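GCN5-related N-acetyltransferase (Kribbella flavida, PDB 4H89) probably transfers an acyl group, most likely acetyl from acetyl-coenzyme A as in other GNAT-family enzymes, to an acceptor that is not known. Local coordinates at residues 111-114 with 115-119; 136-139 with 140-144. All coordinates share one frame; numbering follows the deposited sequence.

Contact 1 of 2, residues 111-114 with 115-119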
loop_
_atom_site.group_PDB
_atom_site.type_symbol
_atom_site.label_atom_id
_atom_site.label_comp_id
_atom_site.label_asym_id
_atom_site.label_seq_id
_atom_site.Cartn_x
_atom_site.Cartn_y
_atom_site.Cartn_z
ATOM N N GLN A 111 -3.477 18.944 -9.948
ATOM C CA GLN A 111 -4.279 20.023 -9.392
ATOM C C GLN A 111 -5.762 19.659 -9.383
ATOM O O GLN A 111 -6.479 19.915 -8.426
ATOM C CB GLN A 111 -4.063 21.323 -10.145
ATOM C CG GLN A 111 -4.798 22.505 -9.521
ATOM C CD GLN A 111 -4.297 22.802 -8.111
ATOM O OE1 GLN A 111 -3.117 22.986 -7.932
ATOM N NE2 GLN A 111 -5.164 22.705 -7.113
ATOM N N ASP A 112 -6.230 19.081 -10.475
ATOM C CA ASP A 112 -7.615 18.637 -10.556
ATOM C C ASP A 112 -7.911 17.602 -9.454
ATOM O O ASP A 112 -8.968 17.630 -8.829
ATOM C CB ASP A 112 -7.931 18.062 -11.943
ATOM C CG ASP A 112 -9.337 17.529 -12.012
ATOM O OD1 ASP A 112 -10.283 18.321 -12.253
ATOM O OD2 ASP A 112 -9.458 16.316 -11.789
HETATM N N MSE A 113 -6.975 16.693 -9.221
HETATM C CA MSE A 113 -7.123 15.690 -8.166
HETATM C C MSE A 113 -7.180 16.345 -6.771
HETATM O O MSE A 113 -8.026 15.954 -5.941
HETATM C CB MSE A 113 -5.967 14.680 -8.296
HETATM C CG MSE A 113 -5.984 13.545 -7.279
HETATM SE SE MSE A 113 -5.148 13.968 -5.620
HETATM C CE MSE A 113 -6.189 12.854 -4.599
ATOM N N ILE A 114 -6.351 17.339 -6.530
ATOM C CA ILE A 114 -6.362 18.032 -5.241
ATOM C C ILE A 114 -7.694 18.733 -5.059
ATOM O O ILE A 114 -8.272 18.686 -3.956
ATOM C CB ILE A 114 -5.207 19.086 -5.203
ATOM C CG1 ILE A 114 -3.860 18.390 -5.096
ATOM C CG2 ILE A 114 -5.390 20.086 -4.049
ATOM C CD1 ILE A 114 -2.644 19.250 -5.412
ATOM N N ASP A 115 -8.196 19.370 -6.102
ATOM C CA ASP A 115 -9.496 20.064 -6.028
ATOM C C ASP A 115 -10.621 19.067 -5.741
ATOM O O ASP A 115 -11.504 19.305 -4.875
ATOM C CB ASP A 115 -9.801 20.854 -7.291
ATOM C CG ASP A 115 -8.816 21.993 -7.561
ATOM O OD1 ASP A 115 -7.996 22.318 -6.694
ATOM O OD2 ASP A 115 -8.868 22.512 -8.686
ATOM N N TRP A 116 -10.574 17.920 -6.398
ATOM C CA TRP A 116 -11.549 16.865 -6.162
ATOM C C TRP A 116 -11.489 16.383 -4.725
ATOM O O TRP A 116 -12.520 16.239 -4.076
ATOM C CB TRP A 116 -11.284 15.696 -7.141
ATOM C CG TRP A 116 -12.018 14.422 -6.821
ATOM C CD1 TRP A 116 -13.292 14.108 -7.202
ATOM C CD2 TRP A 116 -11.536 13.326 -6.050
ATOM N NE1 TRP A 116 -13.628 12.866 -6.723
ATOM C CE2 TRP A 116 -12.589 12.370 -5.988
ATOM C CE3 TRP A 116 -10.336 13.043 -5.403
ATOM C CZ2 TRP A 116 -12.441 11.128 -5.356
ATOM C CZ3 TRP A 116 -10.195 11.822 -4.717
ATOM C CH2 TRP A 116 -11.244 10.881 -4.712
ATOM N N ALA A 117 -10.303 16.114 -4.223
ATOM C CA ALA A 117 -10.179 15.538 -2.882
ATOM C C ALA A 117 -10.723 16.520 -1.876
ATOM O O ALA A 117 -11.333 16.128 -0.871
ATOM C CB ALA A 117 -8.726 15.189 -2.595
ATOM N N GLY A 118 -10.465 17.800 -2.090
ATOM C CA GLY A 118 -10.979 18.838 -1.212
ATOM C C GLY A 118 -12.490 18.855 -1.192
ATOM O O GLY A 118 -13.104 18.827 -0.112
ATOM N N ARG A 119 -13.117 18.905 -2.366
ATOM C CA ARG A 119 -14.575 18.984 -2.399
ATOM C C ARG A 119 -15.230 17.714 -1.921
ATOM O O ARG A 119 -16.344 17.764 -1.385
ATOM C CB ARG A 119 -15.136 19.450 -3.738
ATOM C CG ARG A 119 -14.985 18.530 -4.872
ATOM C CD ARG A 119 -15.771 19.003 -6.125
ATOM N NE ARG A 119 -15.397 18.138 -7.227
ATOM C CZ ARG A 119 -14.354 18.325 -8.037
ATOM N NH1 ARG A 119 -14.080 17.395 -8.946
ATOM N NH2 ARG A 119 -13.617 19.430 -7.975
HETATM O O HOH W 1 -11.581 18.384 -9.824
#
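Gln111 and Asp115 sit one helical turn apart, and their side chains run across each other at a slant to meet through amide and carboxylate. Gln111 NE2 donates to Asp115 OD1 at 2.9 Å. The acceptor lies almost exactly in the amide plane, but the amide reaches OD1 from above the carboxylate, and the two planes stand 43° apart. Gln111 can do this because CG is anti to the backbone N (chi1 -175°) and the chain then bends at chi2, bringing the amide round toward the next turn. With an alanine here, Asp115 OD1 would probably lose its amide donor and the carboxylate would be freer to turn. Along the same stretch the backbone keeps regular i to i+4 bonds, Asp115 N to Gln111 O among them.

All of this lies on helix 105-119, the crossover helix of a beta-alpha-beta unit between the parallel strands 89-96 and 124-131 of the GNAT fold. On the buried side, the methyl CE of selenomethionine Met113 reaches toward two neighbours, 4.0 Å from Ala117 CB and 4.1 Å from Trp116 CZ3. Met113 O lies in the plane of the Trp116 indole, at its edge, 3.8 Å from CE3. Met78 of strand 72-80 touches both Met113 and Trp116.

On the polar flank, water 1 links the two turns: it donates to Asp112 O at 2.9 Å, more weakly to Asp112 OD1, and accepts from Arg119 NH1 at 2.8 Å. Asp112 OD2 forms a salt bridge with Arg61 of strand 61-66. One face of the Arg119 guanidinium lies over Trp116 CA, which is 3.6 Å from its plane.

Contact 2 of 2, residues 136-139 with 140-144; sequences VAVK and LWQSL
Ala137 O receives Trp141 N at 2.8 Å, nearly straight on, and the same oxygen lies under one face of the Trp141 indole, offset toward the rim. Trp141 CG comes within 3.1 Å of Ala137 O, because chi1 of -54° sets the ring beside its own backbone N and folds it back over the preceding turn. Ala137 CB packs against the indole, 4.1 Å from Trp141 CE2.

On another flank Val138 and Gln142 lie side by side and point the same way, with Val138 CG1 3.9 Å from Gln142 OE1. That oxygen also takes a hydrogen bond from water 2 at 2.8 Å. The water in turn accepts from Lys139 NZ at 3.2 Å, so it joins the two polar ends, while the Lys139 chain crosses that of Gln142.

Near the end of the helix, Ser143 OG turns back to donate to Leu140 O at 2.7 Å, in the carbonyl plane and on a lone pair.

Phe127 meets Trp141 edge-to-face and Phe94 also packs on its ring, pinning helix 135-143 to strands 124-131 and 89-96; this is the helix that follows the fifth strand of the GNAT fold.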
loop_
_atom_site.group_PDB
_atom_site.type_symbol
_atom_site.label_atom_id
_atom_site.label_comp_id
_atom_site.label_asym_id
_atom_site.label_seq_id
_atom_site.Cartn_x
_atom_site.Cartn_y
_atom_site.Cartn_z
ATOM N N VAL A 136 11.383 14.785 -11.691
ATOM C CA VAL A 136 10.361 15.659 -12.275
ATOM C C VAL A 136 9.057 15.564 -11.484
ATOM O O VAL A 136 8.425 16.576 -11.174
ATOM C CB VAL A 136 10.101 15.373 -13.757
ATOM C CG1 VAL A 136 8.982 16.251 -14.269
ATOM C CG2 VAL A 136 11.363 15.667 -14.536
ATOM N N ALA A 137 8.672 14.347 -11.155
ATOM C CA ALA A 137 7.470 14.114 -10.369
ATOM C C ALA A 137 7.639 14.670 -8.954
ATOM O O ALA A 137 6.772 15.339 -8.454
ATOM C CB ALA A 137 7.118 12.639 -10.334
ATOM N N VAL A 138 8.745 14.341 -8.299
ATOM C CA VAL A 138 8.991 14.792 -6.954
ATOM C C VAL A 138 8.862 16.297 -6.864
ATOM O O VAL A 138 8.164 16.826 -6.011
ATOM C CB VAL A 138 10.351 14.315 -6.388
ATOM C CG1 VAL A 138 10.548 14.865 -4.995
ATOM C CG2 VAL A 138 10.405 12.784 -6.308
ATOM N N LYS A 139 9.580 17.011 -7.716
ATOM C CA LYS A 139 9.568 18.457 -7.699
ATOM C C LYS A 139 8.196 19.017 -8.045
ATOM O O LYS A 139 7.786 20.027 -7.492
ATOM C CB LYS A 139 10.669 19.012 -8.607
ATOM C CG LYS A 139 12.048 18.691 -8.007
ATOM C CD LYS A 139 13.146 19.265 -8.869
ATOM C CE LYS A 139 14.526 18.861 -8.361
ATOM N NZ LYS A 139 14.724 19.209 -6.919
ATOM N N LEU A 140 7.488 18.379 -8.967
ATOM C CA LEU A 140 6.152 18.822 -9.326
ATOM C C LEU A 140 5.228 18.669 -8.120
ATOM O O LEU A 140 4.529 19.600 -7.758
ATOM C CB LEU A 140 5.611 18.001 -10.517
ATOM C CG LEU A 140 4.123 18.206 -10.867
ATOM C CD1 LEU A 140 3.855 19.640 -11.241
ATOM C CD2 LEU A 140 3.680 17.263 -11.978
ATOM N N TRP A 141 5.295 17.525 -7.451
ATOM C CA TRP A 141 4.436 17.316 -6.296
ATOM C C TRP A 141 4.791 18.314 -5.182
ATOM O O TRP A 141 3.893 18.858 -4.537
ATOM C CB TRP A 141 4.526 15.903 -5.761
ATOM C CG TRP A 141 4.301 14.787 -6.678
ATOM C CD1 TRP A 141 4.882 13.510 -6.573
ATOM C CD2 TRP A 141 3.505 14.756 -7.808
ATOM N NE1 TRP A 141 4.467 12.726 -7.551
ATOM C CE2 TRP A 141 3.596 13.439 -8.331
ATOM C CE3 TRP A 141 2.690 15.665 -8.440
ATOM C CZ2 TRP A 141 2.956 13.046 -9.484
ATOM C CZ3 TRP A 141 2.068 15.290 -9.600
ATOM C CH2 TRP A 141 2.174 13.983 -10.112
ATOM N N GLN A 142 6.076 18.553 -4.942
ATOM C CA GLN A 142 6.480 19.585 -3.975
ATOM C C GLN A 142 5.893 20.943 -4.343
ATOM O O GLN A 142 5.453 21.693 -3.455
ATOM C CB GLN A 142 8.007 19.643 -3.848
ATOM C CG GLN A 142 8.558 18.426 -3.123
ATOM C CD GLN A 142 10.058 18.358 -3.128
ATOM O OE1 GLN A 142 10.703 18.676 -4.138
ATOM N NE2 GLN A 142 10.623 17.876 -2.046
ATOM N N SER A 143 5.912 21.288 -5.629
ATOM C CA SER A 143 5.373 22.577 -6.073
ATOM C C SER A 143 3.867 22.701 -5.842
ATOM O O SER A 143 3.341 23.813 -5.799
ATOM C CB SER A 143 5.698 22.843 -7.546
ATOM O OG SER A 143 4.828 22.160 -8.437
ATOM N N LEU A 144 3.205 21.555 -5.655
ATOM C CA LEU A 144 1.774 21.484 -5.411
ATOM C C LEU A 144 1.471 21.204 -3.967
ATOM O O LEU A 144 0.345 20.857 -3.639
ATOM C CB LEU A 144 1.132 20.441 -6.308
ATOM C CG LEU A 144 1.135 20.832 -7.787
ATOM C CD1 LEU A 144 0.707 19.628 -8.611
ATOM C CD2 LEU A 144 0.285 22.058 -8.048
HETATM O O HOH W 2 13.192 17.521 -4.610
#

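How the contacts relate
Contacts 1 and 2 lie on successive helices, 105-119 and 135-143, with strand 124-131 between them in the chain; their centres are about 16 Å apart. They meet directly at Leu144, just past the second helix: Gln111 OE1 packs 3.5 Å from Leu144 CD2, and Ile114 CD1 comes to 3.8 Å from Leu144 O. That carbonyl is hydrogen-bonded by Arg171 of strand 164-172. Cys110, one residue ahead of contact 1, touches both Trp141 and Leu144, extending the seam. In GNAT enzymes the turn leading into the first of these helices usually holds the cofactor's pyrophosphate.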